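Local coordinates for lipoprotein (Shewanella oneidensis, PDB 3LHN) that is a putative NlpE-family lipoprotein of unknown detailed function, with a calycin-like beta-barrel that may bind a lipid or other small hydrophobic molecule, at residues V36-S41 against G113-H118; E43-T48 against S61-K66. All blocks are in the same frame, centred on the assembly; numbering follows the deposited sequence. Where two conformers were deposited one is given.

Contact 1 of 2, residues V36-S41 against G113-H118. With GOL (glycerol), chain D.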
ATOM      1  N   VAL A  36      -9.430  14.357   9.103  1.00  8.47           N
ATOM      2  CA  VAL A  36      -8.862  14.471   7.771  1.00  9.55           C
ATOM      3  C   VAL A  36      -7.377  14.083   7.887  1.00  8.55           C
ATOM      4  O   VAL A  36      -6.574  14.814   8.448  1.00 10.07           O
ATOM      5  CB  VAL A  36      -9.009  15.840   7.140  1.00 10.08           C
ATOM      6  CG1 VAL A  36      -8.397  15.778   5.684  1.00 11.66           C
ATOM      7  CG2 VAL A  36     -10.493  16.306   7.087  1.00 12.81           C
ATOM      8  N   LEU A  37      -7.047  12.888   7.426  1.00  8.63           N
ATOM      9  CA  LEU A  37      -5.733  12.304   7.591  1.00  9.28           C
ATOM     10  C   LEU A  37      -4.835  12.733   6.446  1.00  8.44           C
ATOM     11  O   LEU A  37      -5.310  13.032   5.333  1.00  9.17           O
ATOM     12  CB  LEU A  37      -5.840  10.779   7.567  1.00  9.76           C
ATOM     13  CG  LEU A  37      -6.594  10.044   8.686  1.00 10.98           C
ATOM     14  CD1 LEU A  37      -6.794   8.577   8.381  1.00 12.06           C
ATOM     15  CD2 LEU A  37      -5.903  10.219  10.022  1.00 11.94           C
ATOM     16  N   PRO A  38      -3.514  12.724   6.664  1.00  7.80           N
ATOM     17  CA  PRO A  38      -2.627  13.003   5.553  1.00  7.97           C
ATOM     18  C   PRO A  38      -2.697  11.952   4.485  1.00  8.95           C
ATOM     19  O   PRO A  38      -2.883  10.781   4.781  1.00  9.57           O
ATOM     20  CB  PRO A  38      -1.223  13.004   6.226  1.00  8.11           C
ATOM     21  CG  PRO A  38      -1.519  13.355   7.645  1.00  8.18           C
ATOM     22  CD  PRO A  38      -2.774  12.600   7.937  1.00  8.06           C
ATOM     23  N   CYS A  39      -2.494  12.379   3.240  1.00  9.11           N
ATOM     24  CA  CYS A  39      -2.611  11.486   2.083  1.00  9.31           C
ATOM     25  C   CYS A  39      -1.273  11.410   1.381  1.00 10.06           C
ATOM     26  O   CYS A  39      -0.668  12.431   1.150  1.00  9.05           O
ATOM     27  CB  CYS A  39      -3.659  12.058   1.161  1.00  9.39           C
ATOM     28  SG  CYS A  39      -4.060  11.026  -0.270  1.00 11.22           S
ATOM     29  N   ALA A  40      -0.793  10.218   1.056  1.00  8.95           N
ATOM     30  CA  ALA A  40       0.514  10.109   0.396  1.00  8.21           C
ATOM     31  C   ALA A  40       0.595  10.880  -0.918  1.00  8.31           C
ATOM     32  O   ALA A  40       1.649  11.442  -1.250  1.00  7.68           O
ATOM     33  CB  ALA A  40       0.872   8.661   0.137  1.00 11.14           C
ATOM     34  N   SER A  41      -0.504  10.932  -1.669  1.00  9.48           N
ATOM     35  CA  SER A  41      -0.439  11.636  -2.963  1.00 10.50           C
ATOM     36  C   SER A  41      -1.725  12.331  -3.328  1.00 10.90           C
ATOM     37  O   SER A  41      -2.144  12.337  -4.483  1.00 11.19           O
ATOM     38  CB  SER A  41      -0.020  10.680  -4.094  1.00 12.94           C
ATOM     39  OG  SER A  41      -1.004   9.698  -4.249  1.00 16.18           O
ATOM     40  N   GLY A 113       6.508  14.137  14.898  1.00 14.19           N
ATOM     41  CA  GLY A 113       6.797  15.066  13.840  1.00 14.57           C
ATOM     42  C   GLY A 113       5.734  16.129  13.559  1.00 14.08           C
ATOM     43  O   GLY A 113       4.739  16.256  14.285  1.00 13.75           O
ATOM     44  N   GLY A 114       5.980  16.849  12.464  1.00 16.41           N
ATOM     45  CA  GLY A 114       5.174  17.996  12.050  1.00 17.49           C
ATOM     46  C   GLY A 114       3.689  17.767  11.880  1.00 17.15           C
ATOM     47  O   GLY A 114       2.894  18.658  12.166  1.00 19.13           O
ATOM     48  N   LEU A 115       3.298  16.563  11.463  1.00 14.44           N
ATOM     49  CA  LEU A 115       1.894  16.305  11.199  1.00 12.21           C
ATOM     50  C   LEU A 115       1.231  15.434  12.256  1.00 11.82           C
ATOM     51  O   LEU A 115       0.159  14.918  12.006  1.00 11.62           O
ATOM     52  CB  LEU A 115       1.768  15.645   9.808  1.00 11.69           C
ATOM     53  CG  LEU A 115       2.237  16.506   8.629  1.00 12.88           C
ATOM     54  CD1 LEU A 115       2.025  15.772   7.327  1.00 11.59           C
ATOM     55  CD2 LEU A 115       1.548  17.887   8.549  1.00 14.23           C
ATOM     56  N   ALA A 116       1.854  15.309  13.438  1.00 11.23           N
ATOM     57  CA  ALA A 116       1.376  14.396  14.465  1.00 10.89           C
ATOM     58  C   ALA A 116      -0.113  14.514  14.795  1.00 11.00           C
ATOM     59  O   ALA A 116      -0.825  13.527  14.974  1.00 11.31           O
ATOM     60  CB  ALA A 116       2.196  14.622  15.764  1.00 11.74           C
ATOM     61  N   GLU A 117      -0.605  15.740  14.908  1.00 11.58           N
ATOM     62  CA  GLU A 117      -1.985  15.918  15.313  1.00 13.56           C
ATOM     63  C   GLU A 117      -2.995  15.605  14.204  1.00 12.95           C
ATOM     64  O   GLU A 117      -4.191  15.412  14.459  1.00 12.60           O
ATOM     65  CB  GLU A 117      -2.189  17.351  15.795  1.00 15.66           C
ATOM     66  CG  GLU A 117      -1.288  17.782  16.977  1.00 17.82           C
ATOM     67  N   HIS A 118      -2.502  15.502  12.972  1.00 11.26           N
ATOM     68  CA  HIS A 118      -3.344  15.154  11.859  1.00 11.33           C
ATOM     69  C   HIS A 118      -3.835  13.686  11.831  1.00 10.99           C
ATOM     70  O   HIS A 118      -4.665  13.328  10.992  1.00 10.23           O
ATOM     71  CB  HIS A 118      -2.591  15.443  10.540  1.00 11.08           C
ATOM     72  CG  HIS A 118      -2.338  16.894  10.274  1.00 11.98           C
ATOM     73  ND1 HIS A 118      -2.848  17.555   9.174  1.00 13.02           N
ATOM     74  CD2 HIS A 118      -1.604  17.801  10.953  1.00 14.21           C
ATOM     75  CE1 HIS A 118      -2.416  18.802   9.186  1.00 13.66           C
ATOM     76  NE2 HIS A 118      -1.671  18.979  10.257  1.00 13.68           N
TER
HETATM   77  C1  GOL D   2      -4.428  16.241   6.142  0.50 18.26           C
HETATM   78  O1  GOL D   2      -4.158  15.773   7.423  0.50 16.37           O
HETATM   79  C2  GOL D   2      -4.960  17.667   6.177  0.50 19.76           C
HETATM   80  O2  GOL D   2      -4.160  18.459   7.018  0.50 20.44           O
HETATM   81  C3  GOL D   2      -4.907  18.238   4.767  0.50 20.95           C
HETATM   82  O3  GOL D   2      -5.928  17.668   3.979  0.50 21.74           O
HETATM   83  O   HOH W   1      -7.418  14.099  11.452  1.00 14.91           O

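Contact 2 of 2, residues E43-T48 against S61-K66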
ATOM      1  N   GLU A  43      -4.713  15.564  -1.532  1.00  8.90           N
ATOM      2  CA  GLU A  43      -4.896  16.654  -0.596  1.00  9.28           C
ATOM      3  C   GLU A  43      -5.044  16.181   0.846  1.00  9.52           C
ATOM      4  O   GLU A  43      -4.559  16.811   1.790  1.00  9.24           O
ATOM      5  CB  GLU A  43      -6.121  17.466  -1.039  1.00  9.68           C
ATOM      6  CG  GLU A  43      -6.621  18.401   0.047  1.00 12.60           C
ATOM      7  CD  GLU A  43      -7.697  19.341  -0.418  1.00 15.54           C
ATOM      8  OE1 GLU A  43      -7.760  19.650  -1.620  1.00 17.62           O
ATOM      9  OE2 GLU A  43      -8.401  19.825   0.480  1.00 20.13           O
ATOM     10  N   GLY A  44      -5.781  15.089   1.064  1.00  8.45           N
ATOM     11  CA  GLY A  44      -6.021  14.597   2.382  1.00  8.86           C
ATOM     12  C   GLY A  44      -7.097  13.516   2.309  1.00  8.12           C
ATOM     13  O   GLY A  44      -7.699  13.340   1.256  1.00  9.43           O
ATOM     14  N   ILE A  45      -7.323  12.833   3.419  1.00  8.62           N
ATOM     15  CA  ILE A  45      -8.282  11.731   3.428  1.00  8.24           C
ATOM     16  C   ILE A  45      -9.364  12.056   4.461  1.00  8.83           C
ATOM     17  O   ILE A  45      -9.117  11.926   5.677  1.00  9.03           O
ATOM     18  CB  ILE A  45      -7.670  10.383   3.752  1.00  9.52           C
ATOM     19  CG1 ILE A  45      -6.365  10.125   2.981  1.00 10.61           C
ATOM     20  CG2 ILE A  45      -8.677   9.284   3.419  1.00 10.19           C
ATOM     21  CD1 ILE A  45      -5.641   8.858   3.446  1.00 13.38           C
ATOM     22  N   GLN A  46     -10.525  12.500   3.999  1.00  8.18           N
ATOM     23  CA  GLN A  46     -11.628  12.782   4.911  1.00  8.77           C
ATOM     24  C   GLN A  46     -12.175  11.442   5.356  1.00  8.21           C
ATOM     25  O   GLN A  46     -12.757  10.699   4.560  1.00  9.43           O
ATOM     26  CB  GLN A  46     -12.658  13.623   4.202  1.00 12.10           C
ATOM     27  CG  GLN A  46     -13.882  13.975   4.994  1.00 16.01           C
ATOM     28  CD  GLN A  46     -14.763  15.020   4.289  1.00 20.49           C
ATOM     29  OE1 GLN A  46     -14.276  15.950   3.619  1.00 24.45           O
ATOM     30  NE2 GLN A  46     -16.062  14.857   4.435  1.00 25.12           N
ATOM     31  N   THR A  47     -12.006  11.131   6.613  1.00  8.27           N
ATOM     32  CA  THR A  47     -12.212   9.799   7.160  1.00  8.61           C
ATOM     33  C   THR A  47     -13.322   9.733   8.179  1.00  7.90           C
ATOM     34  O   THR A  47     -13.426  10.593   9.050  1.00  9.08           O
ATOM     35  CB  THR A  47     -10.899   9.358   7.852  1.00 10.64           C
ATOM     36  OG1 THR A  47      -9.855   9.347   6.884  1.00 11.99           O
ATOM     37  CG2 THR A  47     -11.026   7.956   8.530  1.00 11.48           C
ATOM     38  N   THR A  48     -14.153   8.722   8.080  1.00  7.66           N
ATOM     39  CA  THR A  48     -15.219   8.412   9.051  1.00  7.60           C
ATOM     40  C   THR A  48     -15.078   6.942   9.390  1.00  8.33           C
ATOM     41  O   THR A  48     -15.156   6.073   8.509  1.00  8.75           O
ATOM     42  CB  THR A  48     -16.622   8.690   8.465  1.00  9.79           C
ATOM     43  OG1 THR A  48     -16.679  10.030   7.926  1.00 11.64           O
ATOM     44  CG2 THR A  48     -17.694   8.503   9.544  1.00 10.75           C
ATOM     45  N   SER A  61     -13.597   6.666   3.443  1.00  9.78           N
ATOM     46  CA  SER A  61     -12.404   7.506   3.189  1.00  9.34           C
ATOM     47  C   SER A  61     -12.620   8.251   1.891  1.00 10.57           C
ATOM     48  O   SER A  61     -12.707   7.605   0.859  1.00 12.21           O
ATOM     49  CB  SER A  61     -11.140   6.658   3.022  1.00 11.33           C
ATOM     50  OG  SER A  61     -10.883   5.831   4.166  1.00 13.73           O
ATOM     51  N   ILE A  62     -12.761   9.574   1.931  1.00  9.35           N
ATOM     52  CA  ILE A  62     -12.819  10.377   0.716  1.00 10.04           C
ATOM     53  C   ILE A  62     -11.451  10.963   0.482  1.00  9.47           C
ATOM     54  O   ILE A  62     -10.918  11.761   1.290  1.00  9.21           O
ATOM     55  CB  ILE A  62     -13.832  11.507   0.819  1.00 11.75           C
ATOM     56  CG1 ILE A  62     -15.196  10.910   1.243  1.00 14.10           C
ATOM     57  CG2 ILE A  62     -13.903  12.317  -0.463  1.00 12.37           C
ATOM     58  CD1 ILE A  62     -16.287  11.960   1.331  1.00 17.95           C
ATOM     59  N   TYR A  63     -10.827  10.517  -0.612  1.00  9.15           N
ATOM     60  CA  TYR A  63      -9.537  11.026  -1.021  1.00  9.05           C
ATOM     61  C   TYR A  63      -9.779  12.334  -1.759  1.00  9.58           C
ATOM     62  O   TYR A  63     -10.277  12.367  -2.887  1.00 11.32           O
ATOM     63  CB  TYR A  63      -8.803   9.982  -1.849  1.00  9.29           C
ATOM     64  CG  TYR A  63      -8.323   8.833  -1.020  1.00 10.66           C
ATOM     65  CD1 TYR A  63      -9.148   7.782  -0.629  1.00 11.95           C
ATOM     66  CD2 TYR A  63      -7.020   8.792  -0.576  1.00 12.17           C
ATOM     67  CE1 TYR A  63      -8.668   6.741   0.193  1.00 13.15           C
ATOM     68  CE2 TYR A  63      -6.552   7.771   0.214  1.00 13.41           C
ATOM     69  CZ  TYR A  63      -7.366   6.751   0.599  1.00 14.40           C
ATOM     70  OH  TYR A  63      -6.846   5.751   1.402  1.00 17.19           O
ATOM     71  N   LEU A  64      -9.401  13.416  -1.117  1.00  9.70           N
ATOM     72  CA  LEU A  64      -9.689  14.774  -1.546  1.00 11.25           C
ATOM     73  C   LEU A  64      -8.719  15.216  -2.637  1.00 12.38           C
ATOM     74  O   LEU A  64      -7.611  14.696  -2.764  1.00 11.41           O
ATOM     75  CB  LEU A  64      -9.540  15.740  -0.368  1.00 11.20           C
ATOM     76  CG  LEU A  64     -10.429  15.413   0.821  1.00 12.35           C
ATOM     77  CD1 LEU A  64     -10.014  16.306   2.000  1.00 13.05           C
ATOM     78  CD2 LEU A  64     -11.938  15.508   0.443  1.00 12.86           C
ATOM     79  N   GLY A  65      -9.149  16.208  -3.396  1.00 14.05           N
ATOM     80  CA  GLY A  65      -8.331  16.824  -4.428  1.00 14.36           C
ATOM     81  C   GLY A  65      -9.018  16.906  -5.760  1.00 14.92           C
ATOM     82  O   GLY A  65     -10.230  16.666  -5.894  1.00 14.36           O
ATOM     83  N   LYS A  66      -8.208  17.190  -6.769  0.50 13.92           N
ATOM     84  CA  LYS A  66      -8.691  17.394  -8.120  0.50 15.36           C
ATOM     85  C   LYS A  66      -9.202  16.080  -8.735  0.50 16.54           C
ATOM     86  O   LYS A  66      -9.943  16.093  -9.726  0.50 15.79           O
ATOM     87  CB  LYS A  66      -7.563  18.040  -8.960  0.50 14.91           C
ATOM     88  CG  LYS A  66      -7.138  19.497  -8.527  0.50 14.83           C
ATOM     89  CD  LYS A  66      -5.723  19.955  -9.068  0.50 14.32           C
TER
HETATM   90  O   HOH W   2      -9.295   6.790   6.075  1.00 16.71           O

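Contact 1 of 2, residues V36-S41 against G113-H118
Pro38 and His118 meet on a calycin-like antiparallel barrel, where the end of strand 31-37 faces the 3-10 turn that leads into strand 120-123. The proline ring slants across the base of the histidine side chain, its CG 3.7 Å from His118 CB. Leu115, which follows the two glycines of a type I turn, closes the apolar side: its CD1 lies 4.3 Å from Pro38 CG, while its CD2 sits over one face of the imidazole, offset toward the rim. With CG anti to its carbonyl carbon (chi1 -67°), the His118 ring swings off toward a glycerol, probably from the crystallisation liquor. His118 ND1 donates to glycerol O1 at 2.8 Å with an N-H...O angle of 156°, and more weakly to O2, which lies at the ring edge. Glycerol O1 in turn donates to Val36 O, and thus links strand and turn where no direct hydrogen bond joins them. Leu115 and His118 also pack on Leu115 of the second subunit. At the backbone, Leu37 CD2 touches His118 O at 3.5 Å, and a water donates to that same carbonyl oxygen at 2.9 Å while weakly accepting from Val36 N.

Contact 2 of 2, residues E43-T48 against S61-K66
The Tyr63 ring carries Ile45 CG2 over the centre of one face, a CH-pi contact 4.0 Å from the centroid and 10° off the ring normal, across the antiparallel hairpin of strands 44-51 and 56-64. Ile45 CD1 reaches the Tyr63 ring at CE2, 3.5 Å away. The two side chains run side by side from a non-hydrogen-bonded pair; Ile45 holds CG2 anti to its backbone N and CG1 beside it (chi1 -46°), which presents both branches to the ring. Tyr63 also meets the ring of Phe71 on the next strand, and Cys39 and Cys42 of the disulfide pack against it. Gln46 and Ile62 form the neighbouring hydrogen-bonded pair, with Ile62 N to Gln46 O nearly straight at 171° and Gln46 N to Ile62 O more bent. On their face Leu64 passes obliquely between Gln46 and Glu43, its CB 3.9 Å from Glu43 CB. The Glu43 carboxylate reaches beyond the hairpin, where OE1 is hydrogen-bonded to Thr112 OG1 of the second subunit. On the face of Ile45 and Tyr63, Thr47 OG1 donates to Ile45 O at 2.9 Å and accepts from a water that lies 2.7 Å from Ser61 OG.

Overall arrangement
The two contacts lie 12 Å apart, centre to centre, on one closed antiparallel barrel, the architecture of the calycin clan. Contact 2 is local, pairing consecutive strands 44-51 and 56-64, whereas contact 1 brings residues 36-41 against the 113-118 turn from far along the chain, so the whole of contact 2 falls between its two segments. Strands 31-37 and 44-51 are sheet neighbours, and a probable hydrogen bond from Ile45 N to Leu37 O (2.8 Å) carries the sheet from one contact to the other. The Cys39-Cys42 disulfide staples the connection between those strands. Both contacts also touch the second subunit, placing this end of the barrel at a subunit interface.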